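Side-chain contact in pumilio domain-containing protein C56F2.08c (Schizosaccharomyces pombe, PDB 6NX5), which probably binds AU-rich elements in the 3' untranslated regions of mRNAs, this chain being its RNA recognition motif (RRM) domain: residues L23-Y27 against G28-D32. Sequence-based numbering, arbitrary orientation.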
loop_
_atom_site.group_PDB
_atom_site.type_symbol
_atom_site.label_atom_id
_atom_site.label_comp_id
_atom_site.label_asym_id
_atom_site.label_seq_id
_atom_site.Cartn_x
_atom_site.Cartn_y
_atom_site.Cartn_z
ATOM N N LEU A 23 1.511 12.080 12.825
ATOM C CA LEU A 23 2.487 12.657 11.908
ATOM C C LEU A 23 1.833 13.123 10.613
ATOM O O LEU A 23 2.132 14.213 10.114
ATOM C CB LEU A 23 3.582 11.636 11.614
ATOM C CG LEU A 23 4.608 11.973 10.535
ATOM C CD1 LEU A 23 5.618 12.977 11.061
ATOM C CD2 LEU A 23 5.296 10.702 10.069
ATOM N N PHE A 24 0.933 12.321 10.051
ATOM C CA PHE A 24 0.410 12.678 8.739
ATOM C C PHE A 24 -0.748 13.670 8.810
ATOM O O PHE A 24 -1.059 14.314 7.801
ATOM C CB PHE A 24 0.015 11.403 7.982
ATOM C CG PHE A 24 1.186 10.715 7.346
ATOM C CD1 PHE A 24 1.498 10.949 6.009
ATOM C CD2 PHE A 24 1.999 9.866 8.081
ATOM C CE1 PHE A 24 2.573 10.331 5.413
ATOM C CE2 PHE A 24 3.104 9.265 7.500
ATOM C CZ PHE A 24 3.386 9.495 6.157
ATOM N N SER A 25 -1.365 13.852 9.979
ATOM C CA SER A 25 -2.420 14.852 10.097
ATOM C C SER A 25 -1.909 16.285 9.982
ATOM O O SER A 25 -2.727 17.201 9.870
ATOM C CB SER A 25 -3.170 14.686 11.419
ATOM O OG SER A 25 -3.888 13.468 11.447
ATOM N N ALA A 26 -0.593 16.505 9.994
ATOM C CA ALA A 26 -0.083 17.849 9.762
ATOM C C ALA A 26 -0.424 18.368 8.370
ATOM O O ALA A 26 -0.432 19.584 8.163
ATOM C CB ALA A 26 1.430 17.889 9.959
ATOM N N TYR A 27 -0.694 17.486 7.407
ATOM C CA TYR A 27 -0.826 17.907 6.016
ATOM C C TYR A 27 -2.240 17.799 5.469
ATOM O O TYR A 27 -2.485 18.198 4.324
ATOM C CB TYR A 27 0.146 17.098 5.150
ATOM C CG TYR A 27 1.526 17.157 5.738
ATOM C CD1 TYR A 27 2.301 18.302 5.610
ATOM C CD2 TYR A 27 2.030 16.101 6.483
ATOM C CE1 TYR A 27 3.562 18.379 6.180
ATOM C CE2 TYR A 27 3.285 16.166 7.047
ATOM C CZ TYR A 27 4.046 17.302 6.893
ATOM O OH TYR A 27 5.297 17.363 7.459
ATOM N N GLY A 28 -3.179 17.294 6.245
ATOM C CA GLY A 28 -4.536 17.175 5.760
ATOM C C GLY A 28 -5.328 16.202 6.608
ATOM O O GLY A 28 -4.901 15.792 7.689
ATOM N N ASN A 29 -6.508 15.858 6.091
ATOM C CA ASN A 29 -7.442 14.978 6.792
ATOM C C ASN A 29 -7.102 13.542 6.416
ATOM O O ASN A 29 -7.426 13.087 5.321
ATOM C CB ASN A 29 -8.886 15.314 6.433
ATOM C CG ASN A 29 -9.300 16.704 6.895
ATOM O OD1 ASN A 29 -9.637 17.563 6.077
ATOM N ND2 ASN A 29 -9.277 16.932 8.207
ATOM N N VAL A 30 -6.447 12.821 7.328
ATOM C CA VAL A 30 -6.125 11.423 7.066
ATOM C C VAL A 30 -7.408 10.605 7.054
ATOM O O VAL A 30 -8.185 10.626 8.020
ATOM C CB VAL A 30 -5.145 10.887 8.116
ATOM C CG1 VAL A 30 -4.911 9.386 7.920
ATOM C CG2 VAL A 30 -3.830 11.668 8.067
ATOM N N LYS A 31 -7.625 9.862 5.974
ATOM C CA LYS A 31 -8.866 9.115 5.799
ATOM C C LYS A 31 -8.795 7.728 6.414
ATOM O O LYS A 31 -9.786 7.251 6.975
ATOM C CB LYS A 31 -9.214 9.003 4.308
ATOM C CG LYS A 31 -10.680 8.680 4.015
ATOM C CD LYS A 31 -10.934 7.190 3.908
ATOM C CE LYS A 31 -12.427 6.872 3.923
ATOM N NZ LYS A 31 -12.710 5.432 4.219
ATOM N N ASP A 32 -7.639 7.076 6.328
ATOM C CA ASP A 32 -7.480 5.718 6.821
ATOM C C ASP A 32 -5.992 5.460 6.944
ATOM O O ASP A 32 -5.183 6.104 6.268
ATOM C CB ASP A 32 -8.114 4.688 5.879
ATOM C CG ASP A 32 -9.585 4.462 6.156
ATOM O OD1 ASP A 32 -9.959 4.291 7.335
ATOM O OD2 ASP A 32 -10.372 4.480 5.190
HETATM O O HOH W 1 -6.350 13.974 9.859
#
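Phe-24 meets Val-30 through its root, not its ring. Its CB lies 3.9 Å from Val-30 CG2, and the same methyl sits 3.7 Å from the carbonyl C of Phe-24. The ring itself leads away from Val-30 into the core, against Leu-6 and Val-8 of strand 4-9 and Leu-59 of helix 49-59. The Phe-24 carbonyl O accepts bonds from Tyr-27 N, closing a type I turn, and from the hydroxyl of Tyr-46.

Ser-25 adds a polar side to the contact. With OG anti to its own carbonyl carbon (chi1 -67°), the hydroxyl is bonded to the backbone O of His-21 in the helix. One ordered water then ties this hydroxyl to the chain beyond the turn. The water O donates to Ser-25 OG (3.0 Å) and to Gly-28 O (3.2 Å). The water O accepts from Val-30 N at 2.8 Å. Ser-25 CA also makes a C-H...O contact with Gly-28 O, 3.6 Å away. The water thus satisfies two backbone groups that have no direct hydrogen bond to residues 23-27.

Tyr-27 turns its ring away from residues 28-32, toward Ala-55, Ala-58 and Leu-59 of helix 49-59. The methyl of Ala-26 lies over the border of one face of the ring. Gly-28 follows with an extended backbone (phi 162°, psi -169°), where a CB would clash with Tyr-27 O. The chain then enters edge strand 30-35. This is the link between the first helix and second strand of the beta-alpha-beta-beta-alpha-beta RRM fold.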